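Local coordinates for protein glycosyl hydrolase, family 38 (Enterococcus faecalis, PDB 5KBP) that probably hydrolyses alpha-mannosidic linkages in carbohydrates, as a member of glycoside hydrolase family 38, at residues A[152-157]-A[187-192]; A[284-289]-A[293-298]. All blocks are in the same frame, centred on the assembly; numbering follows the deposited sequence.

Contact 1. Residues A[152-157]-A[187-192]; sequences RGVKPI and GLLFAN
The pyrrolidine ring of Pro156 has Leu189 over one face and Ala191 at an edge. CD2 of Leu189 stands above the ring, 4.3 Å from Pro156 CD, while the methyl of Ala191 lies outside the CB-CG edge, displaced somewhat toward the same side, its CB 3.8 Å from Pro156 CG. The Val154 carbonyl is the second flat group, and Leu189 CD2 lies over its face, 4.2 Å from Val154 O. That one methyl also approaches the isopropyl group of Val154, with 4.4 Å between Val154 CG1 and Leu189 CD2. The Leu189 branch reaches both residues because its CG stands anti to the backbone N (chi1 169°). No hydrogen bond crosses the contact; the packing is apolar.

The two segments meet at the end of strand 184-189 and on the short strand 155-156, which pairs in parallel with strand 169-170. An inverse gamma turn centred on Phe190, closed by a weak bond from Ala191 N to Leu189 O, bends the chain out of strand 184-189, and Tyr221 touches both Pro156 and Ala191. In this alpha/beta catalytic domain of family 38, the carboxyl end of strand 184-189 and the turn after it pack on the segment that follows its parallel neighbour, 147-150.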
ATOM      1  N   ARG A 152      11.396 -21.251 -20.745  1.00 55.01           N
ATOM      2  CA  ARG A 152      10.318 -22.226 -20.677  1.00 61.66           C
ATOM      3  C   ARG A 152       9.566 -22.284 -22.000  1.00 77.72           C
ATOM      4  O   ARG A 152       9.522 -21.306 -22.754  1.00 88.86           O
ATOM      5  CB  ARG A 152       9.337 -21.889 -19.546  1.00 56.14           C
ATOM      6  CG  ARG A 152       9.973 -21.782 -18.172  1.00 55.06           C
ATOM      7  CD  ARG A 152       8.961 -21.296 -17.148  1.00 65.28           C
ATOM      8  NE  ARG A 152       9.534 -21.184 -15.810  1.00 73.96           N
ATOM      9  CZ  ARG A 152       9.430 -22.119 -14.872  1.00 78.30           C
ATOM     10  NH1 ARG A 152       8.771 -23.242 -15.124  1.00 80.15           N
ATOM     11  NH2 ARG A 152       9.981 -21.931 -13.680  1.00 75.38           N
ATOM     12  N   GLY A 153       8.968 -23.446 -22.275  1.00 82.91           N
ATOM     13  CA  GLY A 153       8.114 -23.649 -23.427  1.00 85.32           C
ATOM     14  C   GLY A 153       8.679 -24.603 -24.463  1.00 88.76           C
ATOM     15  O   GLY A 153       7.907 -25.220 -25.207  1.00 91.63           O
ATOM     16  N   VAL A 154      10.003 -24.736 -24.532  1.00 86.14           N
ATOM     17  CA  VAL A 154      10.663 -25.562 -25.536  1.00 83.78           C
ATOM     18  C   VAL A 154      11.608 -26.528 -24.834  1.00 93.22           C
ATOM     19  O   VAL A 154      12.228 -26.182 -23.823  1.00 88.89           O
ATOM     20  CB  VAL A 154      11.424 -24.699 -26.568  1.00 76.14           C
ATOM     21  CG1 VAL A 154      12.018 -25.568 -27.668  1.00 75.97           C
ATOM     22  CG2 VAL A 154      10.502 -23.649 -27.165  1.00 71.97           C
ATOM     23  N   LYS A 155      11.713 -27.746 -25.373  1.00104.22           N
ATOM     24  CA  LYS A 155      12.557 -28.796 -24.822  1.00106.02           C
ATOM     25  C   LYS A 155      13.725 -29.076 -25.752  1.00103.93           C
ATOM     26  O   LYS A 155      13.511 -29.329 -26.946  1.00105.30           O
ATOM     27  CB  LYS A 155      11.741 -30.078 -24.610  1.00103.03           C
ATOM     28  CG  LYS A 155      12.564 -31.296 -24.233  1.00 98.83           C
ATOM     29  CD  LYS A 155      11.687 -32.535 -24.143  1.00106.08           C
ATOM     30  CE  LYS A 155      12.509 -33.787 -23.885  1.00112.38           C
ATOM     31  NZ  LYS A 155      13.247 -33.718 -22.595  1.00113.51           N
ATOM     32  N   PRO A 156      14.963 -29.036 -25.258  1.00 98.45           N
ATOM     33  CA  PRO A 156      16.115 -29.342 -26.113  1.00 92.57           C
ATOM     34  C   PRO A 156      16.393 -30.836 -26.191  1.00 95.61           C
ATOM     35  O   PRO A 156      16.230 -31.580 -25.222  1.00 88.72           O
ATOM     36  CB  PRO A 156      17.262 -28.604 -25.411  1.00 86.27           C
ATOM     37  CG  PRO A 156      16.878 -28.645 -23.968  1.00 88.16           C
ATOM     38  CD  PRO A 156      15.373 -28.564 -23.924  1.00 92.66           C
ATOM     39  N   ILE A 157      16.826 -31.275 -27.371  1.00104.98           N
ATOM     40  CA  ILE A 157      17.061 -32.694 -27.626  1.00113.58           C
ATOM     41  C   ILE A 157      18.544 -32.946 -27.871  1.00117.59           C
ATOM     42  O   ILE A 157      19.208 -33.617 -27.074  1.00115.23           O
ATOM     43  CB  ILE A 157      16.209 -33.191 -28.809  1.00112.19           C
ATOM     44  CG1 ILE A 157      14.720 -33.037 -28.490  1.00107.59           C
ATOM     45  CG2 ILE A 157      16.541 -34.638 -29.135  1.00120.43           C
ATOM     46  CD1 ILE A 157      14.272 -33.821 -27.272  1.00108.99           C
ATOM     47  N   GLY A 187      15.547 -17.014 -31.716  1.00 51.94           N
ATOM     48  CA  GLY A 187      15.246 -17.504 -30.383  1.00 50.43           C
ATOM     49  C   GLY A 187      16.488 -18.079 -29.722  1.00 49.77           C
ATOM     50  O   GLY A 187      17.169 -18.932 -30.295  1.00 57.85           O
ATOM     51  N   LEU A 188      16.770 -17.596 -28.512  1.00 44.92           N
ATOM     52  CA  LEU A 188      17.889 -18.069 -27.704  1.00 43.37           C
ATOM     53  C   LEU A 188      17.320 -18.768 -26.476  1.00 47.82           C
ATOM     54  O   LEU A 188      16.762 -18.118 -25.586  1.00 52.82           O
ATOM     55  CB  LEU A 188      18.806 -16.913 -27.307  1.00 41.99           C
ATOM     56  CG  LEU A 188      20.063 -17.265 -26.506  1.00 53.42           C
ATOM     57  CD1 LEU A 188      20.930 -18.249 -27.277  1.00 58.84           C
ATOM     58  CD2 LEU A 188      20.852 -16.012 -26.154  1.00 56.45           C
ATOM     59  N   LEU A 189      17.459 -20.089 -26.428  1.00 46.51           N
ATOM     60  CA  LEU A 189      16.899 -20.897 -25.355  1.00 49.41           C
ATOM     61  C   LEU A 189      17.959 -21.166 -24.295  1.00 48.12           C
ATOM     62  O   LEU A 189      19.082 -21.566 -24.619  1.00 50.44           O
ATOM     63  CB  LEU A 189      16.357 -22.220 -25.896  1.00 48.27           C
ATOM     64  CG  LEU A 189      15.980 -23.268 -24.846  1.00 49.64           C
ATOM     65  CD1 LEU A 189      14.779 -22.813 -24.029  1.00 45.80           C
ATOM     66  CD2 LEU A 189      15.716 -24.616 -25.500  1.00 53.21           C
ATOM     67  N   PHE A 190      17.598 -20.943 -23.030  1.00 46.36           N
ATOM     68  CA  PHE A 190      18.433 -21.361 -21.905  1.00 51.19           C
ATOM     69  C   PHE A 190      18.214 -22.859 -21.713  1.00 58.30           C
ATOM     70  O   PHE A 190      17.487 -23.312 -20.826  1.00 58.73           O
ATOM     71  CB  PHE A 190      18.097 -20.568 -20.647  1.00 43.10           C
ATOM     72  CG  PHE A 190      18.271 -19.082 -20.798  1.00 43.73           C
ATOM     73  CD1 PHE A 190      19.519 -18.540 -21.050  1.00 41.15           C
ATOM     74  CD2 PHE A 190      17.188 -18.226 -20.675  1.00 46.69           C
ATOM     75  CE1 PHE A 190      19.684 -17.174 -21.189  1.00 38.33           C
ATOM     76  CE2 PHE A 190      17.346 -16.860 -20.811  1.00 49.28           C
ATOM     77  CZ  PHE A 190      18.596 -16.333 -21.067  1.00 48.72           C
ATOM     78  N   ALA A 191      18.855 -23.644 -22.587  1.00 62.83           N
ATOM     79  CA  ALA A 191      18.640 -25.088 -22.588  1.00 60.65           C
ATOM     80  C   ALA A 191      19.138 -25.731 -21.303  1.00 56.89           C
ATOM     81  O   ALA A 191      18.647 -26.796 -20.911  1.00 65.85           O
ATOM     82  CB  ALA A 191      19.319 -25.722 -23.802  1.00 54.81           C
ATOM     83  N   ASN A 192      20.111 -25.109 -20.641  1.00 46.06           N
ATOM     84  CA  ASN A 192      20.558 -25.520 -19.316  1.00 56.84           C
ATOM     85  C   ASN A 192      20.198 -24.480 -18.260  1.00 55.30           C
ATOM     86  O   ASN A 192      20.937 -24.288 -17.292  1.00 53.62           O
ATOM     87  CB  ASN A 192      22.061 -25.792 -19.316  1.00 60.23           C
ATOM     88  CG  ASN A 192      22.405 -27.146 -19.904  1.00 57.42           C
ATOM     89  OD1 ASN A 192      22.344 -28.165 -19.217  1.00 62.68           O
ATOM     90  ND2 ASN A 192      22.770 -27.164 -21.181  1.00 54.03           N
TER

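Contact 2. Residues A[284-289]-A[293-298]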
ATOM      1  N   GLU A 284       2.423 -20.230 -29.707  1.00 61.60           N
ATOM      2  CA  GLU A 284       2.548 -20.266 -28.256  1.00 56.75           C
ATOM      3  C   GLU A 284       3.583 -21.296 -27.823  1.00 58.14           C
ATOM      4  O   GLU A 284       3.773 -22.334 -28.465  1.00 61.82           O
ATOM      5  CB  GLU A 284       1.199 -20.596 -27.610  1.00 56.71           C
ATOM      6  CG  GLU A 284       0.215 -19.442 -27.520  1.00 65.92           C
ATOM      7  CD  GLU A 284      -1.079 -19.852 -26.843  1.00 69.84           C
ATOM      8  OE1 GLU A 284      -1.346 -21.070 -26.768  1.00 69.58           O
ATOM      9  OE2 GLU A 284      -1.827 -18.964 -26.384  1.00 74.28           O
ATOM     10  N   LEU A 285       4.242 -21.002 -26.707  1.00 55.85           N
ATOM     11  CA  LEU A 285       5.154 -21.924 -26.038  1.00 54.75           C
ATOM     12  C   LEU A 285       4.610 -22.118 -24.627  1.00 68.09           C
ATOM     13  O   LEU A 285       5.027 -21.434 -23.689  1.00 78.18           O
ATOM     14  CB  LEU A 285       6.588 -21.393 -26.026  1.00 45.43           C
ATOM     15  CG  LEU A 285       7.172 -20.947 -27.367  1.00 53.21           C
ATOM     16  CD1 LEU A 285       8.615 -20.498 -27.197  1.00 56.49           C
ATOM     17  CD2 LEU A 285       7.068 -22.055 -28.403  1.00 50.66           C
ATOM     18  N   THR A 286       3.663 -23.044 -24.481  1.00 60.44           N
ATOM     19  CA  THR A 286       2.965 -23.269 -23.221  1.00 67.06           C
ATOM     20  C   THR A 286       3.289 -24.637 -22.623  1.00 72.27           C
ATOM     21  O   THR A 286       2.482 -25.201 -21.879  1.00 69.59           O
ATOM     22  CB  THR A 286       1.457 -23.118 -23.417  1.00 77.37           C
ATOM     23  OG1 THR A 286       1.205 -22.186 -24.476  1.00 86.98           O
ATOM     24  CG2 THR A 286       0.799 -22.601 -22.143  1.00 81.98           C
ATOM     25  N   SER A 287       4.468 -25.176 -22.940  1.00 70.55           N
ATOM     26  CA  SER A 287       4.898 -26.487 -22.452  1.00 66.39           C
ATOM     27  C   SER A 287       3.883 -27.570 -22.811  1.00 65.28           C
ATOM     28  O   SER A 287       3.538 -28.422 -21.989  1.00 56.42           O
ATOM     29  CB  SER A 287       5.153 -26.460 -20.942  1.00 65.32           C
ATOM     30  OG  SER A 287       6.065 -25.433 -20.596  1.00 63.42           O
ATOM     31  N   GLN A 288       3.398 -27.533 -24.056  1.00 72.05           N
ATOM     32  CA  GLN A 288       2.363 -28.472 -24.477  1.00 70.72           C
ATOM     33  C   GLN A 288       2.870 -29.909 -24.496  1.00 66.58           C
ATOM     34  O   GLN A 288       2.106 -30.835 -24.202  1.00 61.15           O
ATOM     35  CB  GLN A 288       1.830 -28.090 -25.860  1.00 80.26           C
ATOM     36  CG  GLN A 288       1.141 -26.734 -25.928  1.00 84.02           C
ATOM     37  CD  GLN A 288       2.108 -25.589 -26.163  1.00 86.17           C
ATOM     38  OE1 GLN A 288       3.321 -25.742 -26.014  1.00 82.25           O
ATOM     39  NE2 GLN A 288       1.573 -24.434 -26.540  1.00 91.27           N
ATOM     40  N   GLU A 289       4.144 -30.115 -24.832  1.00 74.20           N
ATOM     41  CA  GLU A 289       4.711 -31.452 -24.971  1.00 76.78           C
ATOM     42  C   GLU A 289       5.469 -31.899 -23.724  1.00 68.12           C
ATOM     43  O   GLU A 289       6.404 -32.700 -23.820  1.00 70.47           O
ATOM     44  CB  GLU A 289       5.616 -31.513 -26.201  1.00 80.16           C
ATOM     45  CG  GLU A 289       4.887 -31.239 -27.507  1.00 87.82           C
ATOM     46  CD  GLU A 289       5.800 -31.311 -28.713  1.00102.74           C
ATOM     47  OE1 GLU A 289       7.034 -31.358 -28.527  1.00106.83           O
ATOM     48  OE2 GLU A 289       5.282 -31.324 -29.849  1.00106.39           O
ATOM     49  N   TRP A 293       2.566 -31.231 -15.475  1.00 53.56           N
ATOM     50  CA  TRP A 293       2.507 -31.039 -14.032  1.00 56.98           C
ATOM     51  C   TRP A 293       3.082 -29.708 -13.577  1.00 53.34           C
ATOM     52  O   TRP A 293       2.702 -29.223 -12.505  1.00 50.49           O
ATOM     53  CB  TRP A 293       3.247 -32.171 -13.310  1.00 59.23           C
ATOM     54  CG  TRP A 293       2.579 -33.500 -13.438  1.00 66.98           C
ATOM     55  CD1 TRP A 293       3.042 -34.589 -14.117  1.00 68.72           C
ATOM     56  CD2 TRP A 293       1.322 -33.884 -12.869  1.00 66.49           C
ATOM     57  NE1 TRP A 293       2.153 -35.630 -14.002  1.00 71.31           N
ATOM     58  CE2 TRP A 293       1.087 -35.222 -13.242  1.00 69.93           C
ATOM     59  CE3 TRP A 293       0.374 -33.226 -12.080  1.00 62.68           C
ATOM     60  CZ2 TRP A 293      -0.057 -35.913 -12.853  1.00 65.87           C
ATOM     61  CZ3 TRP A 293      -0.759 -33.912 -11.697  1.00 58.89           C
ATOM     62  CH2 TRP A 293      -0.964 -35.243 -12.080  1.00 60.03           C
ATOM     63  N   TYR A 294       3.981 -29.109 -14.350  1.00 55.67           N
ATOM     64  CA  TYR A 294       4.656 -27.883 -13.941  1.00 62.87           C
ATOM     65  C   TYR A 294       4.544 -26.813 -15.016  1.00 64.14           C
ATOM     66  O   TYR A 294       5.502 -26.089 -15.305  1.00 59.22           O
ATOM     67  CB  TYR A 294       6.114 -28.161 -13.588  1.00 68.72           C
ATOM     68  CG  TYR A 294       6.253 -29.166 -12.470  1.00 70.46           C
ATOM     69  CD1 TYR A 294       6.134 -28.777 -11.142  1.00 71.50           C
ATOM     70  CD2 TYR A 294       6.481 -30.508 -12.741  1.00 74.29           C
ATOM     71  CE1 TYR A 294       6.250 -29.695 -10.115  1.00 75.50           C
ATOM     72  CE2 TYR A 294       6.598 -31.433 -11.722  1.00 77.67           C
ATOM     73  CZ  TYR A 294       6.482 -31.022 -10.411  1.00 78.74           C
ATOM     74  OH  TYR A 294       6.599 -31.938  -9.392  1.00 79.38           O
ATOM     75  N   THR A 295       3.362 -26.698 -15.626  1.00 74.01           N
ATOM     76  CA  THR A 295       3.078 -25.560 -16.494  1.00 64.71           C
ATOM     77  C   THR A 295       2.941 -24.275 -15.688  1.00 53.83           C
ATOM     78  O   THR A 295       3.245 -23.187 -16.193  1.00 50.58           O
ATOM     79  CB  THR A 295       1.800 -25.822 -17.297  1.00 67.89           C
ATOM     80  OG1 THR A 295       1.939 -27.039 -18.040  1.00 72.41           O
ATOM     81  CG2 THR A 295       1.516 -24.681 -18.267  1.00 79.23           C
ATOM     82  N   LEU A 296       2.509 -24.390 -14.430  1.00 55.64           N
ATOM     83  CA  LEU A 296       2.174 -23.262 -13.562  1.00 57.48           C
ATOM     84  C   LEU A 296       1.023 -22.437 -14.126  1.00 54.02           C
ATOM     85  O   LEU A 296       0.887 -21.252 -13.806  1.00 58.08           O
ATOM     86  CB  LEU A 296       3.397 -22.374 -13.293  1.00 58.67           C
ATOM     87  CG  LEU A 296       4.648 -23.125 -12.835  1.00 61.23           C
ATOM     88  CD1 LEU A 296       5.776 -22.159 -12.512  1.00 54.92           C
ATOM     89  CD2 LEU A 296       4.339 -24.015 -11.638  1.00 66.06           C
ATOM     90  N   ALA A 297       0.181 -23.054 -14.958  1.00 47.64           N
ATOM     91  CA  ALA A 297      -0.943 -22.335 -15.547  1.00 49.82           C
ATOM     92  C   ALA A 297      -2.007 -22.000 -14.512  1.00 51.21           C
ATOM     93  O   ALA A 297      -2.776 -21.051 -14.703  1.00 62.39           O
ATOM     94  CB  ALA A 297      -1.559 -23.152 -16.681  1.00 50.61           C
ATOM     95  N   ASN A 298      -2.069 -22.757 -13.413  1.00 48.05           N
ATOM     96  CA  ASN A 298      -3.048 -22.492 -12.364  1.00 46.47           C
ATOM     97  C   ASN A 298      -2.771 -21.204 -11.600  1.00 45.79           C
ATOM     98  O   ASN A 298      -3.553 -20.854 -10.710  1.00 50.73           O
ATOM     99  CB  ASN A 298      -3.111 -23.673 -11.394  1.00 46.67           C
ATOM    100  CG  ASN A 298      -3.686 -24.917 -12.037  1.00 52.15           C
ATOM    101  OD1 ASN A 298      -3.067 -25.980 -12.025  1.00 53.17           O
ATOM    102  ND2 ASN A 298      -4.875 -24.786 -12.613  1.00 49.89           N
TER
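Thr295 and Thr286 meet through a methyl group set against a peptide oxygen, a small example of a loop folded back on itself without a single direct polar bond. CG2 of Thr295 comes to 3.8 Å from Thr286 O, approaching well off the line of the carbonyl bond, at a C-O...CG2 angle of about 133°. The two threonine methyls lie further apart, 4.5 Å from Thr286 CG2 to Thr295 CG2. Rotation about CA-CB of Thr295 (chi1 -57°) sets its methyl anti to the backbone N and its hydroxyl beside that N, which gives the methyl to Thr286 and turns the oxygen to the Ser287 side.

This second side is looser. Ser287 stands nearest to Thr295 along the backbone, with 6.3 Å between their CA atoms, yet its CB comes no closer than 4.4 Å to Thr295 OG1. Ser287 is also partly exposed.

Hydrogen bonds lie along the loop. Gln288 folds back so that its OE1 accepts a weak bond from Thr286 N (3.1 Å, 143° at the hydrogen), across a Ser287 in left-handed backbone geometry. In the connection between the segments, Thr290 OG1 meets Ser287 O, and Asp291 OD1 takes the N-H of Trp293.

Chemically the contact is one-sided: the Thr295 methyl does the packing, whereas its hydroxyl oxygen is buried with no partner in the model. The polar capacity of Thr295 therefore adds no evident direct bond to the closure. Direct contact between the arms is van der Waals, and the hydrogen bonds described lie along the loop and not across it.

Contacts 1 and 2 lie in series along the chain, yet their centres are only about 14 Å apart and the first segments of each touch. Val154, whose CG1 branch serves contact 1, turns its other methyl to the 284-289 segment, with CG2 3.7 Å from Leu285 CD1. Beside it Gly153 CA lies 3.8 Å from Leu285 CB. A third touch reaches the other arm of contact 2, at 4.1 Å from Arg152 NH1 to Leu296 CD1, while Arg152 NE salt-bridges Asp128. The shared surface thus joins segment 152-157 to the connection leading into helix 304-332. Both contacts lie away from Phe253 and Tyr256, which bind calcium in a structure of this protein; this chain binds none.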